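Local coordinates for pilus assembly protein CpaE (Caulobacter crescentus, PDB 4N0P) that takes part in pilus assembly, probably binding and hydrolysing ATP through another part of the full-length protein, this chain being its response-regulator receiver-like domain, at residues Y66-T71 and L93-D98; I25-R31 and L74-L80. All coordinates share one frame; numbering follows the deposited sequence.

Contact 1 (Y66-T71 and L93-D98); sequences YQNQPT and LAQVCD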
ATOM      1  N   TYR A  66      -1.858 -13.146   6.055  1.00 23.53           N
ATOM      2  CA  TYR A  66      -1.010 -13.863   5.100  1.00 23.55           C
ATOM      3  C   TYR A  66      -0.268 -15.067   5.681  1.00 29.64           C
ATOM      4  O   TYR A  66       0.488 -15.724   4.968  1.00 27.04           O
ATOM      5  CB  TYR A  66      -0.053 -12.895   4.394  1.00 22.89           C
ATOM      6  CG  TYR A  66      -0.812 -11.848   3.591  1.00 19.89           C
ATOM      7  CD1 TYR A  66      -1.705 -12.222   2.578  1.00 20.19           C
ATOM      8  CD2 TYR A  66      -0.637 -10.490   3.839  1.00 20.54           C
ATOM      9  CE1 TYR A  66      -2.408 -11.265   1.834  1.00 20.11           C
ATOM     10  CE2 TYR A  66      -1.356  -9.520   3.116  1.00 20.67           C
ATOM     11  CZ  TYR A  66      -2.235  -9.918   2.118  1.00 21.20           C
ATOM     12  OH  TYR A  66      -2.920  -8.979   1.391  1.00 21.28           O
ATOM     13  N   GLN A  67      -0.550 -15.414   6.955  1.00 31.09           N
ATOM     14  CA  GLN A  67       0.019 -16.634   7.532  1.00 32.65           C
ATOM     15  C   GLN A  67      -0.561 -17.829   6.794  1.00 42.47           C
ATOM     16  O   GLN A  67       0.167 -18.775   6.496  1.00 45.26           O
ATOM     17  CB  GLN A  67      -0.290 -16.741   9.037  1.00 33.50           C
ATOM     18  CG  GLN A  67       0.374 -15.658   9.895  1.00 35.59           C
ATOM     19  CD  GLN A  67       1.870 -15.594   9.739  1.00 46.07           C
ATOM     20  OE1 GLN A  67       2.572 -16.618   9.771  1.00 43.47           O
ATOM     21  NE2 GLN A  67       2.386 -14.382   9.535  1.00 32.81           N
ATOM     22  N   ASN A  68      -1.859 -17.731   6.445  1.00 39.93           N
ATOM     23  CA  ASN A  68      -2.637 -18.758   5.760  1.00 41.34           C
ATOM     24  C   ASN A  68      -3.052 -18.420   4.296  1.00 43.27           C
ATOM     25  O   ASN A  68      -3.277 -19.362   3.530  1.00 45.22           O
ATOM     26  CB  ASN A  68      -3.875 -19.089   6.573  1.00 49.96           C
ATOM     27  CG  ASN A  68      -4.682 -17.891   7.014  1.00 84.54           C
ATOM     28  OD1 ASN A  68      -5.437 -17.312   6.234  1.00 83.21           O
ATOM     29  ND2 ASN A  68      -4.567 -17.522   8.289  1.00 76.27           N
ATOM     30  N   GLN A  69      -3.161 -17.129   3.900  1.00 34.04           N
ATOM     31  CA  GLN A  69      -3.520 -16.786   2.518  1.00 31.38           C
ATOM     32  C   GLN A  69      -2.293 -16.288   1.716  1.00 28.46           C
ATOM     33  O   GLN A  69      -1.411 -15.633   2.286  1.00 26.58           O
ATOM     34  CB  GLN A  69      -4.626 -15.709   2.440  1.00 32.82           C
ATOM     35  CG  GLN A  69      -6.053 -16.176   2.704  1.00 34.65           C
ATOM     36  CD  GLN A  69      -6.609 -17.135   1.679  1.00 43.83           C
ATOM     37  OE1 GLN A  69      -6.635 -18.344   1.893  1.00 40.73           O
ATOM     38  NE2 GLN A  69      -7.098 -16.622   0.569  1.00 35.98           N
ATOM     39  N   PRO A  70      -2.233 -16.544   0.395  1.00 24.59           N
ATOM     40  CA  PRO A  70      -1.116 -15.982  -0.397  1.00 24.86           C
ATOM     41  C   PRO A  70      -1.284 -14.471  -0.611  1.00 24.88           C
ATOM     42  O   PRO A  70      -2.412 -13.947  -0.524  1.00 23.66           O
ATOM     43  CB  PRO A  70      -1.206 -16.729  -1.722  1.00 27.01           C
ATOM     44  CG  PRO A  70      -2.684 -17.034  -1.884  1.00 30.95           C
ATOM     45  CD  PRO A  70      -3.182 -17.298  -0.456  1.00 26.65           C
ATOM     46  N   THR A  71      -0.151 -13.754  -0.836  1.00 19.09           N
ATOM     47  CA  THR A  71      -0.232 -12.309  -1.020  1.00 19.28           C
ATOM     48  C   THR A  71      -0.682 -11.959  -2.466  1.00 22.30           C
ATOM     49  O   THR A  71      -0.300 -12.671  -3.418  1.00 20.91           O
ATOM     50  CB  THR A  71       1.090 -11.621  -0.674  1.00 20.27           C
ATOM     51  OG1 THR A  71       2.147 -12.299  -1.336  1.00 21.25           O
ATOM     52  CG2 THR A  71       1.379 -11.600   0.830  1.00 23.04           C
ATOM     53  N   LEU A  93       6.007  -9.330   7.900  1.00 29.47           N
ATOM     54  CA  LEU A  93       5.263  -9.368   6.635  1.00 29.03           C
ATOM     55  C   LEU A  93       6.131  -9.951   5.528  1.00 32.49           C
ATOM     56  O   LEU A  93       5.652 -10.792   4.767  1.00 31.60           O
ATOM     57  CB  LEU A  93       4.766  -7.958   6.235  1.00 28.61           C
ATOM     58  CG  LEU A  93       3.928  -7.859   4.960  1.00 33.04           C
ATOM     59  CD1 LEU A  93       2.614  -8.600   5.103  1.00 34.65           C
ATOM     60  CD2 LEU A  93       3.673  -6.400   4.568  1.00 30.31           C
ATOM     61  N   ALA A  94       7.405  -9.544   5.463  1.00 31.22           N
ATOM     62  CA  ALA A  94       8.342 -10.019   4.422  1.00 32.24           C
ATOM     63  C   ALA A  94       8.469 -11.534   4.431  1.00 36.15           C
ATOM     64  O   ALA A  94       8.620 -12.127   3.371  1.00 36.76           O
ATOM     65  CB  ALA A  94       9.714  -9.378   4.600  1.00 33.39           C
ATOM     66  N   GLN A  95       8.328 -12.165   5.610  1.00 32.87           N
ATOM     67  CA  GLN A  95       8.426 -13.626   5.742  1.00 33.64           C
ATOM     68  C   GLN A  95       7.262 -14.363   5.068  1.00 37.42           C
ATOM     69  O   GLN A  95       7.413 -15.535   4.742  1.00 37.59           O
ATOM     70  CB  GLN A  95       8.483 -14.031   7.223  1.00 35.84           C
ATOM     71  CG  GLN A  95       9.745 -13.565   7.951  1.00 53.86           C
ATOM     72  CD  GLN A  95       9.786 -14.123   9.345  1.00 80.03           C
ATOM     73  OE1 GLN A  95       8.912 -13.854  10.174  1.00 78.19           O
ATOM     74  NE2 GLN A  95      10.767 -14.979   9.612  1.00 74.38           N
ATOM     75  N   VAL A  96       6.113 -13.698   4.866  1.00 31.26           N
ATOM     76  CA  VAL A  96       4.927 -14.337   4.278  1.00 31.42           C
ATOM     77  C   VAL A  96       4.562 -13.695   2.915  1.00 37.83           C
ATOM     78  O   VAL A  96       3.443 -13.880   2.427  1.00 39.45           O
ATOM     79  CB  VAL A  96       3.708 -14.336   5.262  1.00 35.09           C
ATOM     80  CG1 VAL A  96       3.926 -15.335   6.402  1.00 35.23           C
ATOM     81  CG2 VAL A  96       3.421 -12.931   5.815  1.00 34.43           C
ATOM     82  N   CYS A  97       5.513 -12.968   2.317  1.00 34.50           N
ATOM     83  CA  CYS A  97       5.278 -12.325   1.029  0.70 34.80           C
ATOM     84  C   CYS A  97       5.751 -13.185  -0.089  1.00 37.36           C
ATOM     85  O   CYS A  97       6.874 -13.705  -0.093  1.00 37.99           O
ATOM     86  CB  CYS A  97       5.919 -10.951   0.968  0.70 35.45           C
ATOM     87  SG  CYS A  97       4.844  -9.636   1.575  0.70 38.94           S
ATOM     88  N   ASP A  98       4.885 -13.342  -1.048  1.00 30.26           N
ATOM     89  CA  ASP A  98       5.170 -14.161  -2.187  1.00 28.89           C
ATOM     90  C   ASP A  98       6.056 -13.324  -3.150  1.00 25.60           C
ATOM     91  O   ASP A  98       5.941 -12.089  -3.127  1.00 22.82           O
ATOM     92  CB  ASP A  98       3.826 -14.634  -2.741  1.00 32.45           C
ATOM     93  CG  ASP A  98       3.003 -15.388  -1.656  1.00 49.40           C
ATOM     94  OD1 ASP A  98       3.515 -15.556  -0.512  1.00 50.65           O
ATOM     95  OD2 ASP A  98       1.884 -15.841  -1.962  1.00 54.81           O
TER
HETATM   96  O   HOH W   1       0.873 -15.121  -4.255  1.00 32.65           O
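Thr71 and Asp98 carry the polar half of this contact, each side chain turning to the other's backbone. Thr71 OG1 accepts the amide of Asp98 over 2.9 Å from Asp98 N, in a fairly straight bond (163° at the hydrogen). The first torsion of Thr71 (49°) sets this oxygen between its own backbone N and carbonyl carbon, and the hydroxyl also hydrogen-bonds to Thr101, so two partners fix its rotation. In return Asp98 bends its carboxylate back, and Asp98 OD2 takes up Thr71 N at 3.1 Å in a weak, bent bond (143°). A water reinforces the pair, donating to Asp98 OD2 at 2.6 Å and to Thr71 O.

Both segments lie where a helix gives way to a loop in the (beta/alpha)5 receiver fold, sheet order 2-1-3-4-5. Residues 66-71 lead from helix 58-65 towards strand 74-77; residues 93-98 are the last turn of helix 83-94 and the loop after it, with a type I beta turn from Ala94 to Cys97.

The rest is van der Waals packing round Val96, which lies against the backbone of Tyr66. Its CB is 3.5 Å from Tyr66 O, while Val96 CG2 makes an apolar contact with Tyr66 CB at 3.8 Å. The other branch, Val96 CG1, packs 3.6 Å from NE2 of Gln67, whose bent chain crosses the valine at about a right angle; that amide nitrogen itself hydrogen-bonds to Val63 O in the preceding helix. Leu93 runs alongside Tyr66, its CD1 approaching the ring obliquely at 4.0 Å from Tyr66 CD2. Within 66-71, Thr71 CG2 covers one face of that ring away from its centre.

Contact 2 (I25-R31 and L74-L80); sequences IHAFCAR and LVMVETL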
ATOM      1  N   ILE A  25      -5.296  -5.796  -5.358  1.00 18.32           N
ATOM      2  CA  ILE A  25      -4.747  -4.920  -4.337  1.00 17.99           C
ATOM      3  C   ILE A  25      -5.447  -5.190  -3.015  1.00 20.41           C
ATOM      4  O   ILE A  25      -6.669  -5.150  -2.986  1.00 22.58           O
ATOM      5  CB  ILE A  25      -4.909  -3.401  -4.691  1.00 21.40           C
ATOM      6  CG1 ILE A  25      -4.276  -3.013  -6.045  1.00 22.13           C
ATOM      7  CG2 ILE A  25      -4.394  -2.507  -3.518  1.00 22.53           C
ATOM      8  CD1 ILE A  25      -4.696  -1.565  -6.549  1.00 22.33           C
ATOM      9  N   HIS A  26      -4.705  -5.446  -1.948  1.00 18.53           N
ATOM     10  CA  HIS A  26      -5.283  -5.583  -0.605  1.00 18.18           C
ATOM     11  C   HIS A  26      -4.774  -4.429   0.216  1.00 23.28           C
ATOM     12  O   HIS A  26      -3.554  -4.290   0.364  1.00 22.39           O
ATOM     13  CB  HIS A  26      -4.911  -6.915   0.066  1.00 18.97           C
ATOM     14  CG  HIS A  26      -5.533  -8.139  -0.544  1.00 21.81           C
ATOM     15  ND1 HIS A  26      -5.214  -9.407  -0.076  1.00 22.84           N
ATOM     16  CD2 HIS A  26      -6.412  -8.249  -1.571  1.00 23.03           C
ATOM     17  CE1 HIS A  26      -5.890 -10.248  -0.847  1.00 22.88           C
ATOM     18  NE2 HIS A  26      -6.643  -9.597  -1.747  1.00 23.04           N
ATOM     19  N   ALA A  27      -5.684  -3.573   0.725  1.00 18.67           N
ATOM     20  CA  ALA A  27      -5.243  -2.448   1.523  1.00 18.57           C
ATOM     21  C   ALA A  27      -5.674  -2.694   2.973  1.00 21.97           C
ATOM     22  O   ALA A  27      -6.847  -2.891   3.243  1.00 23.44           O
ATOM     23  CB  ALA A  27      -5.843  -1.142   0.972  1.00 20.05           C
ATOM     24  N   PHE A  28      -4.731  -2.753   3.882  1.00 17.85           N
ATOM     25  CA  PHE A  28      -5.009  -2.936   5.322  1.00 19.17           C
ATOM     26  C   PHE A  28      -4.782  -1.617   5.961  1.00 25.36           C
ATOM     27  O   PHE A  28      -3.629  -1.257   6.210  1.00 23.40           O
ATOM     28  CB  PHE A  28      -4.097  -4.025   5.939  1.00 20.52           C
ATOM     29  CG  PHE A  28      -4.422  -5.420   5.481  1.00 20.78           C
ATOM     30  CD1 PHE A  28      -3.912  -5.915   4.286  1.00 22.62           C
ATOM     31  CD2 PHE A  28      -5.189  -6.268   6.274  1.00 23.01           C
ATOM     32  CE1 PHE A  28      -4.229  -7.201   3.856  1.00 23.22           C
ATOM     33  CE2 PHE A  28      -5.492  -7.555   5.847  1.00 26.47           C
ATOM     34  CZ  PHE A  28      -5.020  -8.010   4.633  1.00 25.54           C
ATOM     35  N   CYS A  29      -5.868  -0.845   6.151  1.00 26.68           N
ATOM     36  CA  CYS A  29      -5.799   0.517   6.708  1.00 27.53           C
ATOM     37  C   CYS A  29      -5.967   0.514   8.205  1.00 31.56           C
ATOM     38  O   CYS A  29      -6.610  -0.369   8.767  1.00 31.61           O
ATOM     39  CB  CYS A  29      -6.836   1.426   6.054  1.00 28.28           C
ATOM     40  SG  CYS A  29      -6.856   1.330   4.247  1.00 32.25           S
ATOM     41  N   ALA A  30      -5.454   1.548   8.830  1.00 28.03           N
ATOM     42  CA  ALA A  30      -5.574   1.725  10.283  1.00 28.24           C
ATOM     43  C   ALA A  30      -6.333   3.008  10.600  1.00 33.25           C
ATOM     44  O   ALA A  30      -6.777   3.188  11.746  1.00 33.71           O
ATOM     45  CB  ALA A  30      -4.183   1.762  10.919  1.00 29.33           C
ATOM     46  N   ARG A  31      -6.469   3.921   9.604  1.00 27.74           N
ATOM     47  CA  ARG A  31      -7.156   5.202   9.784  1.00 26.15           C
ATOM     48  C   ARG A  31      -8.354   5.312   8.850  1.00 28.58           C
ATOM     49  O   ARG A  31      -8.231   4.971   7.667  1.00 25.03           O
ATOM     50  CB  ARG A  31      -6.204   6.384   9.548  1.00 26.14           C
ATOM     51  CG  ARG A  31      -5.071   6.425  10.550  1.00 34.86           C
ATOM     52  CD  ARG A  31      -4.045   7.483  10.230  1.00 49.72           C
ATOM     53  NE  ARG A  31      -2.750   7.134  10.828  1.00 65.77           N
ATOM     54  CZ  ARG A  31      -2.369   7.442  12.069  1.00 87.50           C
ATOM     55  NH1 ARG A  31      -3.171   8.144  12.863  1.00 78.24           N
ATOM     56  NH2 ARG A  31      -1.175   7.071  12.515  1.00 73.68           N
ATOM     57  N   LEU A  74      -0.382  -6.423  -4.998  1.00 17.47           N
ATOM     58  CA  LEU A  74       0.000  -5.253  -4.243  1.00 18.13           C
ATOM     59  C   LEU A  74      -0.661  -5.258  -2.871  1.00 20.36           C
ATOM     60  O   LEU A  74      -1.871  -5.485  -2.776  1.00 20.52           O
ATOM     61  CB  LEU A  74      -0.398  -3.965  -5.029  1.00 19.31           C
ATOM     62  CG  LEU A  74      -0.153  -2.622  -4.309  1.00 25.98           C
ATOM     63  CD1 LEU A  74       1.311  -2.379  -4.121  1.00 28.03           C
ATOM     64  CD2 LEU A  74      -0.696  -1.455  -5.110  1.00 32.00           C
ATOM     65  N   VAL A  75       0.139  -5.071  -1.834  1.00 17.00           N
ATOM     66  CA  VAL A  75      -0.313  -4.994  -0.438  1.00 17.94           C
ATOM     67  C   VAL A  75      -0.064  -3.563   0.032  1.00 22.77           C
ATOM     68  O   VAL A  75       1.080  -3.092  -0.002  1.00 21.04           O
ATOM     69  CB  VAL A  75       0.388  -6.031   0.479  1.00 22.59           C
ATOM     70  CG1 VAL A  75      -0.028  -5.821   1.942  1.00 23.89           C
ATOM     71  CG2 VAL A  75       0.061  -7.461   0.042  1.00 22.07           C
ATOM     72  N   MET A  76      -1.117  -2.863   0.449  1.00 19.05           N
ATOM     73  CA  MET A  76      -0.982  -1.503   0.985  1.00 18.49           C
ATOM     74  C   MET A  76      -1.220  -1.579   2.482  1.00 21.94           C
ATOM     75  O   MET A  76      -2.186  -2.221   2.913  1.00 21.26           O
ATOM     76  CB  MET A  76      -1.988  -0.540   0.323  1.00 21.58           C
ATOM     77  CG  MET A  76      -1.776  -0.373  -1.157  1.00 26.15           C
ATOM     78  SD  MET A  76      -2.920   0.861  -1.869  1.00 30.87           S
ATOM     79  CE  MET A  76      -2.284   2.328  -1.214  1.00 27.86           C
ATOM     80  N   VAL A  77      -0.296  -1.042   3.290  1.00 19.20           N
ATOM     81  CA  VAL A  77      -0.423  -1.187   4.743  1.00 19.35           C
ATOM     82  C   VAL A  77      -0.238   0.143   5.465  1.00 23.89           C
ATOM     83  O   VAL A  77       0.447   1.048   4.995  1.00 23.27           O
ATOM     84  CB  VAL A  77       0.542  -2.250   5.323  1.00 21.92           C
ATOM     85  CG1 VAL A  77       0.172  -3.660   4.855  1.00 21.50           C
ATOM     86  CG2 VAL A  77       2.001  -1.912   4.995  1.00 21.44           C
ATOM     87  N   GLU A  78      -0.780   0.202   6.687  1.00 21.79           N
ATOM     88  CA  GLU A  78      -0.684   1.382   7.525  1.00 21.17           C
ATOM     89  C   GLU A  78      -0.683   0.917   8.979  1.00 26.29           C
ATOM     90  O   GLU A  78      -1.258  -0.128   9.288  1.00 26.04           O
ATOM     91  CB  GLU A  78      -1.903   2.263   7.217  1.00 21.94           C
ATOM     92  CG  GLU A  78      -1.986   3.597   7.897  1.00 24.67           C
ATOM     93  CD  GLU A  78      -3.271   4.350   7.622  1.00 42.12           C
ATOM     94  OE1 GLU A  78      -4.351   3.709   7.593  1.00 32.46           O
ATOM     95  OE2 GLU A  78      -3.198   5.589   7.455  1.00 32.34           O
ATOM     96  N   THR A  79      -0.046   1.671   9.865  1.00 26.55           N
ATOM     97  CA  THR A  79      -0.076   1.338  11.301  1.00 28.18           C
ATOM     98  C   THR A  79      -0.299   2.619  12.115  1.00 33.96           C
ATOM     99  O   THR A  79       0.098   3.690  11.665  1.00 32.94           O
ATOM    100  CB  THR A  79       1.203   0.592  11.739  1.00 37.43           C
ATOM    101  OG1 THR A  79       1.084   0.271  13.135  1.00 43.51           O
ATOM    102  CG2 THR A  79       2.476   1.407  11.512  1.00 35.35           C
ATOM    103  N   LEU A  80      -0.892   2.506  13.311  1.00 34.65           N
ATOM    104  CA  LEU A  80      -1.033   3.654  14.221  1.00 36.28           C
ATOM    105  C   LEU A  80       0.106   3.696  15.263  1.00 43.03           C
ATOM    106  O   LEU A  80       0.156   4.620  16.076  1.00 43.34           O
ATOM    107  CB  LEU A  80      -2.366   3.539  14.993  1.00 36.88           C
ATOM    108  CG  LEU A  80      -3.673   3.551  14.215  1.00 41.61           C
ATOM    109  CD1 LEU A  80      -4.772   2.871  15.023  1.00 43.14           C
ATOM    110  CD2 LEU A  80      -4.088   4.954  13.900  1.00 41.23           C
TER
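Leu80 CD2 covers the middle of one guanidinium face of Arg31, 3.4 Å from its plane. At the edge of the same group, in plane, lies Glu78 OE2, but the salt bridge from Arg31 NE is long at 3.7 Å, and the two flat groups are turned 75° apart. The firmer hold is on the other carboxylate oxygen. Glu78 OE1 accepts Ala30 N at 2.7 Å on its anti side and Arg31 N at 2.9 Å from above the plane, both donors coming from one face. An extended side chain, with CG opposite the backbone N (chi1 -176°), carries this buried carboxylate across to the neighbouring loop, where Arg31 is the N-cap of helix 32-42; Thr34 binds its other oxygen, OE2.

Before these loops strands 25-28 and 74-77 run parallel, their directions differing by 13°. His26 N to Leu74 O (3.0 Å), Met76 N to His26 O (2.8 Å) and Phe28 N to Met76 O form the ladder, which ends in a weak bond from Glu78 N to Phe28 O. On one face Ile25 lies side by side with Leu74, and Ala27 CB meets Met76 CB at 4.0 Å. On the other, Phe28 and Val77 pack against helix 58-65, where Tyr65 meets the Phe28 ring edge to face. These are the first and third strands along the chain, neighbours in the middle of a 2-1-3-4-5 parallel sheet with helices on its faces, as in receiver domains.

How the contacts relate
Contact 1 lies off the N-terminal end of strand 74-77, while contact 2 runs along that strand and beyond its C-terminal end, their centres about 14 Å apart. Contact 2 is buried near the middle of the five-stranded parallel sheet; contact 1 sits nearer the outside, where helices 58-65 and 83-94 finish. Along the chain their segments alternate in the order 25-31, 66-71, 74-80 and 93-98, with helix 58-65 coming just before 66-71 and helix 83-94 following strand 74-77. Tyr66 is the physical link: its OH is 2.8 Å from ND1 of His26, a probable hydrogen bond, and also packs against Phe28 and Val75. The turn after helix 58-65 is thereby joined directly to the sheet, and 93-98 packs on that turn.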